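Side-chain contacts in P450 epoxidase (Sorangium cellulosum, PDB 1Q5D), which belongs to the cytochrome P450 family of haem proteins and holds a haem group in a mainly helical fold: residues 105-108 against 109-113; 238-241 against 242-245; 153-156 against 157-161; 118-121 against 122-125. All coordinates share one frame; numbering follows the deposited sequence.

Interaction 1 of 4, residues 105-108 against 109-113; sequences RVRK and LVNPS. With HEM (protoporphyrin IX containing Fe), chain B.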
loop_
_atom_site.group_PDB
_atom_site.type_symbol
_atom_site.label_atom_id
_atom_site.label_comp_id
_atom_site.label_asym_id
_atom_site.label_seq_id
_atom_site.Cartn_x
_atom_site.Cartn_y
_atom_site.Cartn_z
ATOM N N ARG A 105 -5.680 -18.881 9.075
ATOM C CA ARG A 105 -5.092 -19.124 10.373
ATOM C C ARG A 105 -4.176 -17.962 10.758
ATOM O O ARG A 105 -4.318 -17.367 11.825
ATOM C CB ARG A 105 -4.314 -20.439 10.345
ATOM C CG ARG A 105 -3.502 -20.726 11.597
ATOM C CD ARG A 105 -2.915 -22.145 11.648
ATOM N NE ARG A 105 -2.188 -22.528 10.431
ATOM C CZ ARG A 105 -1.009 -22.027 10.050
ATOM N NH1 ARG A 105 -0.398 -21.095 10.774
ATOM N NH2 ARG A 105 -0.445 -22.446 8.921
ATOM N N VAL A 106 -3.254 -17.631 9.864
ATOM C CA VAL A 106 -2.338 -16.526 10.106
ATOM C C VAL A 106 -3.073 -15.204 10.314
ATOM O O VAL A 106 -2.774 -14.493 11.255
ATOM C CB VAL A 106 -1.297 -16.394 8.983
ATOM C CG1 VAL A 106 -0.302 -15.274 9.292
ATOM C CG2 VAL A 106 -0.554 -17.721 8.818
ATOM N N ARG A 107 -4.035 -14.878 9.448
ATOM C CA ARG A 107 -4.820 -13.644 9.616
ATOM C C ARG A 107 -5.601 -13.615 10.937
ATOM O O ARG A 107 -5.631 -12.599 11.627
ATOM C CB ARG A 107 -5.786 -13.435 8.445
ATOM C CG ARG A 107 -5.109 -12.996 7.141
ATOM C CD ARG A 107 -4.337 -11.694 7.247
ATOM N NE ARG A 107 -5.171 -10.570 7.692
ATOM C CZ ARG A 107 -5.750 -9.700 6.884
ATOM N NH1 ARG A 107 -5.600 -9.824 5.560
ATOM N NH2 ARG A 107 -6.495 -8.703 7.392
ATOM N N LYS A 108 -6.229 -14.734 11.285
ATOM C CA LYS A 108 -7.038 -14.796 12.509
ATOM C C LYS A 108 -6.137 -14.484 13.703
ATOM O O LYS A 108 -6.534 -13.812 14.655
ATOM C CB LYS A 108 -7.709 -16.180 12.639
ATOM C CG LYS A 108 -8.525 -16.396 13.922
ATOM C CD LYS A 108 -9.617 -17.464 13.717
ATOM C CE LYS A 108 -10.516 -17.587 14.942
ATOM N NZ LYS A 108 -10.808 -19.019 15.259
ATOM N N LEU A 109 -4.898 -14.952 13.619
ATOM C CA LEU A 109 -3.899 -14.726 14.655
ATOM C C LEU A 109 -3.450 -13.261 14.795
ATOM O O LEU A 109 -3.318 -12.756 15.915
ATOM C CB LEU A 109 -2.687 -15.620 14.378
ATOM C CG LEU A 109 -1.504 -15.664 15.338
ATOM C CD1 LEU A 109 -1.876 -16.357 16.643
ATOM C CD2 LEU A 109 -0.359 -16.387 14.670
ATOM N N VAL A 110 -3.206 -12.575 13.673
ATOM C CA VAL A 110 -2.621 -11.235 13.746
ATOM C C VAL A 110 -3.657 -10.108 13.701
ATOM O O VAL A 110 -3.382 -9.007 14.174
ATOM C CB VAL A 110 -1.518 -11.028 12.657
ATOM C CG1 VAL A 110 -2.129 -11.005 11.259
ATOM C CG2 VAL A 110 -0.689 -9.769 12.925
ATOM N N ASN A 111 -4.851 -10.381 13.166
ATOM C CA ASN A 111 -5.863 -9.328 12.989
ATOM C C ASN A 111 -6.176 -8.509 14.263
ATOM O O ASN A 111 -6.254 -7.273 14.206
ATOM C CB ASN A 111 -7.156 -9.888 12.357
ATOM C CG ASN A 111 -7.040 -10.079 10.840
ATOM O OD1 ASN A 111 -6.082 -9.619 10.220
ATOM N ND2 ASN A 111 -8.027 -10.742 10.242
ATOM N N PRO A 112 -6.336 -9.172 15.411
ATOM C CA PRO A 112 -6.627 -8.447 16.663
ATOM C C PRO A 112 -5.589 -7.376 16.993
ATOM O O PRO A 112 -5.929 -6.334 17.574
ATOM C CB PRO A 112 -6.643 -9.560 17.713
ATOM C CG PRO A 112 -7.106 -10.774 16.921
ATOM C CD PRO A 112 -6.322 -10.638 15.612
ATOM N N SER A 113 -4.341 -7.594 16.586
ATOM C CA SER A 113 -3.281 -6.628 16.837
ATOM C C SER A 113 -3.385 -5.361 15.990
ATOM O O SER A 113 -2.694 -4.375 16.257
ATOM C CB SER A 113 -1.917 -7.272 16.590
ATOM O OG SER A 113 -1.653 -8.231 17.572
HETATM C CHA HEM B . -3.089 -6.064 1.782
HETATM C CHB HEM B . -3.772 -1.511 0.359
HETATM C CHC HEM B . -1.390 0.071 4.291
HETATM C CHD HEM B . -0.216 -4.463 5.372
HETATM C C1A HEM B . -3.555 -4.967 1.108
HETATM C C2A HEM B . -4.452 -4.986 -0.023
HETATM C C3A HEM B . -4.627 -3.729 -0.431
HETATM C C4A HEM B . -3.854 -2.873 0.438
HETATM C CMA HEM B . -5.517 -3.269 -1.619
HETATM C CAA HEM B . -5.084 -6.258 -0.638
HETATM C CBA HEM B . -4.294 -6.711 -1.870
HETATM C CGA HEM B . -4.999 -7.898 -2.506
HETATM O O1A HEM B . -4.436 -8.507 -3.468
HETATM O O2A HEM B . -6.119 -8.256 -2.041
HETATM C C1B HEM B . -3.184 -0.726 1.308
HETATM C C2B HEM B . -3.205 0.716 1.271
HETATM C C3B HEM B . -2.542 1.154 2.330
HETATM C C4B HEM B . -2.077 0.015 3.094
HETATM C CMB HEM B . -3.843 1.619 0.181
HETATM C CAB HEM B . -2.377 2.656 2.617
HETATM C CBB HEM B . -1.419 3.117 3.415
HETATM C C1C HEM B . -0.894 -1.007 4.960
HETATM C C2C HEM B . -0.178 -0.985 6.216
HETATM C C3C HEM B . 0.144 -2.250 6.502
HETATM C C4C HEM B . -0.373 -3.099 5.445
HETATM C CMC HEM B . 0.119 0.308 7.021
HETATM C CAC HEM B . 0.910 -2.839 7.701
HETATM C CBC HEM B . 1.141 -2.111 8.790
HETATM C C1D HEM B . -0.826 -5.294 4.467
HETATM C C2D HEM B . -0.596 -6.708 4.418
HETATM C C3D HEM B . -1.489 -7.217 3.310
HETATM C C4D HEM B . -2.151 -6.053 2.787
HETATM C CMD HEM B . 0.340 -7.527 5.322
HETATM C CAD HEM B . -1.668 -8.674 2.852
HETATM C CBD HEM B . -3.021 -9.115 3.424
HETATM C CGD HEM B . -3.337 -10.532 3.016
HETATM O O1D HEM B . -2.933 -10.925 1.892
HETATM O O2D HEM B . -3.981 -11.279 3.813
HETATM N NA HEM B . -3.203 -3.662 1.374
HETATM N NB HEM B . -2.489 -1.152 2.441
HETATM N NC HEM B . -0.980 -2.304 4.522
HETATM N ND HEM B . -1.738 -4.936 3.489
HETATM FE FE HEM B . -2.239 -2.993 3.038
HETATM O O HOH W 1 -0.481 -2.937 1.707
#
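Leu109 N donates to Arg105 O and Val110 N to Val106 O, continuing the i to i+4 bonding of helix 100-110 toward its C-terminal end. One residue on, Asn111 N reaches Arg107 O at 2.8 Å; Val110 N adds a weak bond to the same oxygen, and Pro112 sets its CD 3.3 Å from Lys108 O. In this last turn Arg107 and Asn111 also meet through their side chains. The arginine chain leaves with CG anti to the carbonyl carbon (chi1 -73°) and bends again at chi2 and chi3, which curls the guanidinium forward along the helix. Its side-on edge grips one atom, Asn111 OD1, with NE at 2.9 Å and NH2 at 3.0 Å. The oxygen lies in the guanidinium plane, but the amide stands almost perpendicular to that plane, at 85°, and both donors are tilted from the amide's own plane. On the opposite side of the guanidinium, also near its plane, Arg107 NH1 donates to the haem propionate oxygen O2D at 2.8 Å; Val364 O also accepts from this nitrogen. Arg105 points elsewhere, pairing with Glu243 and Asp102, while Leu109 packs on Leu239 and on helix 225-234. Arginine pairing with a haem propionate is familiar in P450s. Here the asparagine works as a second-shell residue: by accepting from both NE and NH2 it helps to fix the rotation of the guanidinium, with NH1 directed at the propionate, whose negative charge the buried arginine would be expected to offset.

Interaction 2 of 4, residues 238-241 against 242-245; sequences RLST and KELV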
loop_
_atom_site.group_PDB
_atom_site.type_symbol
_atom_site.label_atom_id
_atom_site.label_comp_id
_atom_site.label_asym_id
_atom_site.label_seq_id
_atom_site.Cartn_x
_atom_site.Cartn_y
_atom_site.Cartn_z
ATOM N N ARG A 238 0.094 -23.106 15.498
ATOM C CA ARG A 238 -0.694 -21.944 15.096
ATOM C C ARG A 238 0.096 -21.014 14.168
ATOM O O ARG A 238 -0.488 -20.183 13.471
ATOM C CB ARG A 238 -1.218 -21.171 16.312
ATOM C CG ARG A 238 -0.643 -21.608 17.660
ATOM C CD ARG A 238 -1.431 -21.085 18.871
ATOM N NE ARG A 238 -0.554 -20.569 19.922
ATOM C CZ ARG A 238 -0.777 -19.454 20.612
ATOM N NH1 ARG A 238 -1.860 -18.723 20.370
ATOM N NH2 ARG A 238 0.082 -19.067 21.546
ATOM N N LEU A 239 1.418 -21.172 14.152
ATOM C CA LEU A 239 2.280 -20.351 13.303
ATOM C C LEU A 239 3.671 -20.970 13.182
ATOM O O LEU A 239 4.290 -21.320 14.193
ATOM C CB LEU A 239 2.378 -18.933 13.880
ATOM C CG LEU A 239 3.052 -17.828 13.059
ATOM C CD1 LEU A 239 2.264 -17.532 11.781
ATOM C CD2 LEU A 239 3.195 -16.581 13.913
ATOM N N SER A 240 4.155 -21.122 11.953
ATOM C CA SER A 240 5.511 -21.630 11.724
ATOM C C SER A 240 6.542 -20.500 11.728
ATOM O O SER A 240 6.203 -19.329 11.557
ATOM C CB SER A 240 5.588 -22.386 10.397
ATOM O OG SER A 240 5.700 -21.474 9.305
ATOM N N THR A 241 7.810 -20.858 11.913
ATOM C CA THR A 241 8.884 -19.873 11.893
ATOM C C THR A 241 8.910 -19.115 10.559
ATOM O O THR A 241 9.040 -17.898 10.538
ATOM C CB THR A 241 10.245 -20.562 12.192
ATOM O OG1 THR A 241 10.248 -21.017 13.553
ATOM C CG2 THR A 241 11.404 -19.560 12.160
ATOM N N LYS A 242 8.764 -19.829 9.449
ATOM C CA LYS A 242 8.824 -19.184 8.134
ATOM C C LYS A 242 7.604 -18.291 7.894
ATOM O O LYS A 242 7.712 -17.241 7.271
ATOM C CB LYS A 242 8.955 -20.218 7.017
ATOM C CG LYS A 242 10.353 -20.822 6.882
ATOM C CD LYS A 242 10.270 -22.098 6.059
ATOM C CE LYS A 242 11.638 -22.715 5.817
ATOM N NZ LYS A 242 11.577 -23.613 4.637
ATOM N N GLU A 243 6.448 -18.719 8.392
ATOM C CA GLU A 243 5.229 -17.925 8.283
ATOM C C GLU A 243 5.416 -16.642 9.086
ATOM O O GLU A 243 5.045 -15.553 8.647
ATOM C CB GLU A 243 4.016 -18.705 8.817
ATOM C CG GLU A 243 3.422 -19.722 7.852
ATOM C CD GLU A 243 2.441 -20.667 8.538
ATOM O OE1 GLU A 243 1.786 -21.478 7.845
ATOM O OE2 GLU A 243 2.320 -20.601 9.779
ATOM N N LEU A 244 5.987 -16.784 10.276
ATOM C CA LEU A 244 6.184 -15.638 11.157
ATOM C C LEU A 244 7.135 -14.621 10.524
ATOM O O LEU A 244 6.871 -13.416 10.508
ATOM C CB LEU A 244 6.696 -16.111 12.523
ATOM C CG LEU A 244 6.948 -14.985 13.517
ATOM C CD1 LEU A 244 6.867 -15.473 14.967
ATOM C CD2 LEU A 244 8.304 -14.341 13.222
ATOM N N VAL A 245 8.251 -15.105 9.988
ATOM C CA VAL A 245 9.219 -14.200 9.377
ATOM C C VAL A 245 8.602 -13.554 8.142
ATOM O O VAL A 245 8.755 -12.357 7.919
ATOM C CB VAL A 245 10.536 -14.926 9.009
ATOM C CG1 VAL A 245 11.494 -13.973 8.288
ATOM C CG2 VAL A 245 11.198 -15.458 10.276
#
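Ser240 and Glu243 face each other because of two torsions: chi1 of the serine, 80°, sets OG between its backbone N and carbonyl carbon, while chi1 of the glutamate, -80°, turns CG back toward the start of the helix. Beyond CG the glutamate chain is extended and carries its carboxylate past the serine hydroxyl to the serine backbone. Glu243 OE2 there accepts from Ser240 N at 2.9 Å in an almost straight bond (172°), the donor coming from above the carboxylate plane. In return Glu243 N donates to Ser240 OG at 3.0 Å. These reciprocal bonds make a capping box, with Ser240 as N-cap of helix 241-255; each side chain satisfies the other residue's backbone NH. Packing inside the box is close, Ser240 OG lying 3.2 Å from Glu243 CG. The regular helix bonding starts at once, Leu244 N binding Ser240 O and Val245 N binding Thr241 O. Just ahead of the cap, Leu239 spreads its two methyls over the first turn: CD1 rests 3.6 Å from Glu243 CB, and CD2 sits 3.8 Å from Leu244 CB, the two leucine side chains crossing at about a right angle. Leu229 of helix 225-234 touches both leucines. The other carboxylate oxygen, Glu243 OE1, forms a salt bridge with Arg105 of helix 100-110.

Interaction 3 of 4, residues 153-156 against 157-161; sequences IPMR and AISAL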
loop_
_atom_site.group_PDB
_atom_site.type_symbol
_atom_site.label_atom_id
_atom_site.label_comp_id
_atom_site.label_asym_id
_atom_site.label_seq_id
_atom_site.Cartn_x
_atom_site.Cartn_y
_atom_site.Cartn_z
ATOM N N ILE A 153 7.697 8.933 8.139
ATOM C CA ILE A 153 6.633 8.601 9.098
ATOM C C ILE A 153 6.269 7.117 9.191
ATOM O O ILE A 153 6.290 6.532 10.275
ATOM C CB ILE A 153 5.378 9.486 8.859
ATOM C CG1 ILE A 153 5.727 10.957 9.104
ATOM C CG2 ILE A 153 4.229 9.046 9.771
ATOM C CD1 ILE A 153 4.652 11.924 8.676
ATOM N N PRO A 154 5.899 6.496 8.076
ATOM C CA PRO A 154 5.423 5.106 8.113
ATOM C C PRO A 154 6.329 4.058 8.751
ATOM O O PRO A 154 5.792 3.146 9.375
ATOM C CB PRO A 154 5.182 4.779 6.643
ATOM C CG PRO A 154 4.857 6.122 6.052
ATOM C CD PRO A 154 5.822 7.062 6.717
ATOM N N MET A 155 7.651 4.136 8.603
ATOM C CA MET A 155 8.446 3.083 9.241
ATOM C C MET A 155 8.514 3.322 10.734
ATOM O O MET A 155 8.544 2.379 11.531
ATOM C CB MET A 155 9.860 2.966 8.662
ATOM C CG MET A 155 10.592 1.707 9.119
ATOM S SD MET A 155 9.811 0.171 8.580
ATOM C CE MET A 155 9.887 -0.841 10.019
ATOM N N ARG A 156 8.541 4.586 11.127
ATOM C CA ARG A 156 8.540 4.868 12.567
ATOM C C ARG A 156 7.311 4.214 13.193
ATOM O O ARG A 156 7.406 3.569 14.239
ATOM C CB ARG A 156 8.582 6.371 12.856
ATOM C CG ARG A 156 8.455 6.716 14.360
ATOM C CD ARG A 156 9.795 6.783 15.129
ATOM N NE ARG A 156 10.592 5.553 15.041
ATOM C CZ ARG A 156 10.576 4.576 15.941
ATOM N NH1 ARG A 156 9.802 4.667 17.021
ATOM N NH2 ARG A 156 11.341 3.500 15.769
ATOM N N ALA A 157 6.161 4.341 12.529
ATOM C CA ALA A 157 4.909 3.760 13.032
ATOM C C ALA A 157 5.022 2.252 13.191
ATOM O O ALA A 157 4.706 1.682 14.252
ATOM C CB ALA A 157 3.754 4.081 12.071
ATOM N N ILE A 158 5.452 1.592 12.116
ATOM C CA ILE A 158 5.609 0.151 12.156
ATOM C C ILE A 158 6.649 -0.272 13.206
ATOM O O ILE A 158 6.437 -1.237 13.926
ATOM C CB ILE A 158 5.992 -0.394 10.760
ATOM C CG1 ILE A 158 4.814 -0.218 9.796
ATOM C CG2 ILE A 158 6.383 -1.853 10.848
ATOM C CD1 ILE A 158 5.094 -0.696 8.369
ATOM N N SER A 159 7.766 0.440 13.263
ATOM C CA SER A 159 8.829 0.134 14.229
ATOM C C SER A 159 8.373 0.322 15.676
ATOM O O SER A 159 8.793 -0.415 16.565
ATOM C CB SER A 159 10.048 1.000 13.977
ATOM O OG SER A 159 10.834 0.439 12.943
ATOM N N ALA A 160 7.536 1.323 15.905
ATOM C CA ALA A 160 6.925 1.516 17.217
ATOM C C ALA A 160 6.037 0.320 17.558
ATOM O O ALA A 160 6.072 -0.192 18.680
ATOM C CB ALA A 160 6.127 2.819 17.243
ATOM N N LEU A 161 5.249 -0.148 16.584
ATOM C CA LEU A 161 4.381 -1.302 16.803
ATOM C C LEU A 161 5.204 -2.567 17.085
ATOM O O LEU A 161 4.778 -3.459 17.841
ATOM C CB LEU A 161 3.474 -1.507 15.584
ATOM C CG LEU A 161 2.598 -2.763 15.516
ATOM C CD1 LEU A 161 1.389 -2.647 16.451
ATOM C CD2 LEU A 161 2.148 -3.027 14.082
#
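Met155 and Arg156 each fold forward over the next turn of the short, largely buried helix 154-161, meeting residues three and four positions on in the usual i to i+3 and i to i+4 spacing of an alpha-helix. The methionine starts with CG anti to its backbone N (chi1 -169°), then bends at chi2 and chi3, which carries CE forward along the helix. That methyl lies 3.7 Å from Ile158 CG2, the two side chains crossing at about a right angle, and 3.3 Å from Ser159 OG. Next to it, Arg156 bends at chi2 and chi3 and lays its guanidinium obliquely against Ser159 and Ala160: NH2 comes within 3.3 Å of Ser159 CB, and NH1 within 4.1 Å of Ala160 CB. All three of its nitrogens have partners beyond the helix, NE with Asp169, NH1 with Glu125 and NH2 with Val164 O; Asp169 also accepts from Ser159 OG, tying arginine and serine to one carboxylate. Such pairing probably balances the charge of this buried arginine. Ile158 comes within about 4 Å of the haem, nearest atoms, which places this turn beside the cofactor. Underneath the side chains the helix is regularly bonded, its shortest bond across these residues running from Ser159 N to Met155 O at 2.7 Å.

Interaction 4 of 4, residues 118-121 against 122-125; sequences AIDL and LRAE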
loop_
_atom_site.group_PDB
_atom_site.type_symbol
_atom_site.label_atom_id
_atom_site.label_comp_id
_atom_site.label_asym_id
_atom_site.label_seq_id
_atom_site.Cartn_x
_atom_site.Cartn_y
_atom_site.Cartn_z
ATOM N N ALA A 118 -6.437 -1.347 19.166
ATOM C CA ALA A 118 -5.087 -1.825 19.422
ATOM C C ALA A 118 -4.020 -0.837 18.957
ATOM O O ALA A 118 -3.024 -0.630 19.656
ATOM C CB ALA A 118 -4.870 -3.189 18.776
ATOM N N ILE A 119 -4.209 -0.228 17.788
ATOM C CA ILE A 119 -3.186 0.691 17.261
ATOM C C ILE A 119 -3.275 2.126 17.797
ATOM O O ILE A 119 -2.395 2.955 17.534
ATOM C CB ILE A 119 -3.111 0.671 15.700
ATOM C CG1 ILE A 119 -4.381 1.237 15.072
ATOM C CG2 ILE A 119 -2.819 -0.735 15.202
ATOM C CD1 ILE A 119 -4.269 2.692 14.717
ATOM N N ASP A 120 -4.305 2.401 18.586
ATOM C CA ASP A 120 -4.433 3.705 19.219
ATOM C C ASP A 120 -3.235 4.076 20.082
ATOM O O ASP A 120 -2.902 5.248 20.202
ATOM C CB ASP A 120 -5.725 3.785 20.044
ATOM C CG ASP A 120 -6.037 5.193 20.480
ATOM O OD1 ASP A 120 -6.351 6.032 19.603
ATOM O OD2 ASP A 120 -5.975 5.565 21.674
ATOM N N LEU A 121 -2.586 3.078 20.675
ATOM C CA LEU A 121 -1.468 3.307 21.578
ATOM C C LEU A 121 -0.302 4.003 20.871
ATOM O O LEU A 121 0.520 4.662 21.512
ATOM C CB LEU A 121 -0.993 1.985 22.179
ATOM C CG LEU A 121 -2.037 1.007 22.721
ATOM C CD1 LEU A 121 -1.340 -0.153 23.396
ATOM C CD2 LEU A 121 -2.941 1.713 23.724
ATOM N N LEU A 122 -0.252 3.863 19.542
ATOM C CA LEU A 122 0.818 4.426 18.721
ATOM C C LEU A 122 0.636 5.922 18.504
ATOM O O LEU A 122 1.513 6.598 17.979
ATOM C CB LEU A 122 0.869 3.707 17.357
ATOM C CG LEU A 122 1.054 2.187 17.447
ATOM C CD1 LEU A 122 1.211 1.528 16.061
ATOM C CD2 LEU A 122 2.251 1.876 18.327
ATOM N N ARG A 123 -0.502 6.448 18.936
ATOM C CA ARG A 123 -0.853 7.835 18.638
ATOM C C ARG A 123 0.219 8.835 19.075
ATOM O O ARG A 123 0.587 9.754 18.330
ATOM C CB ARG A 123 -2.193 8.172 19.287
ATOM C CG ARG A 123 -2.778 9.498 18.892
ATOM C CD ARG A 123 -4.210 9.692 19.405
ATOM N NE ARG A 123 -5.072 10.209 18.352
ATOM C CZ ARG A 123 -6.004 9.506 17.733
ATOM N NH1 ARG A 123 -6.228 8.242 18.060
ATOM N NH2 ARG A 123 -6.721 10.083 16.791
ATOM N N ALA A 124 0.732 8.646 20.282
ATOM C CA ALA A 124 1.719 9.575 20.824
ATOM C C ALA A 124 3.020 9.566 20.031
ATOM O O ALA A 124 3.572 10.612 19.728
ATOM C CB ALA A 124 2.002 9.254 22.308
ATOM N N GLU A 125 3.529 8.375 19.736
ATOM C CA GLU A 125 4.808 8.252 19.030
ATOM C C GLU A 125 4.703 8.813 17.610
ATOM O O GLU A 125 5.613 9.493 17.126
ATOM C CB GLU A 125 5.283 6.788 19.009
ATOM C CG GLU A 125 6.568 6.549 18.225
ATOM C CD GLU A 125 7.796 7.181 18.868
ATOM O OE1 GLU A 125 8.906 7.026 18.310
ATOM O OE2 GLU A 125 7.659 7.853 19.922
HETATM O O HOH W 2 2.832 5.872 21.280
#
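The joint between helix 116-119 and helix 123-137 is a tight, mostly solvent-facing turn in which Asp120 and Arg123 meet through both backbone and side chains. Two i to i+3 bonds shape it: Leu122 N donates to Ile119 O at 3.1 Å and Arg123 N to Asp120 O at 3.0 Å. In both, the donor stands well above the carbonyl plane, by more than 50°, in keeping with a chain wound more tightly than an alpha-helix. Outside the turn, Asp120 OD1 and Arg123 NH1 form a salt bridge at 2.7 Å. The oxygen lies at the guanidinium edge, near its plane, yet the N-H points poorly at it (119°), so the hydrogen-bond part is weak; the two flat groups are 49° apart. Both side chains leave with CG anti to the backbone N, and the arginine's bend at chi3 returns NH1 to the aspartate. A water bridges the i to i+4 pair that follows, donating to Leu121 O at 2.6 Å and accepting from Glu125 N at 3.0 Å. On the protein side, Leu122 CD1 approaches Ile119 CB at 4.4 Å, a loose apposition; Ile119 also touches helix 368-385, and Leu122 packs on both that helix and helix 154-161. Two successive i to i+3 bonds mark a 3-10-like turn, here leading into helix 123-137, the water standing in for a direct Leu121 O to Glu125 N bond.

How the interactions relate
Along the chain the order is interaction 1, interaction 4, interaction 3, interaction 2. Interactions 1 and 2, centres 12 Å apart, join helix 100-110 to the start of helix 241-255: Arg105 pairs with Glu243 and donates to Arg238 O, and Leu109 packs on Leu239. Interactions 3 and 4, centres 10 Å apart, are joined by the Arg156–Glu125 salt bridge and by Leu122 against Leu161. The two pairs connect where residues 112-113 touch Ala118 and Ile119; interactions 2 and 4, centres 26 Å apart, do not touch. Within this P450 fold, 105-113 bonds a haem propionate and 153-161 lies beside the haem, while the side chains of Ile119 and Leu239 stay about 8 and 12 Å from it.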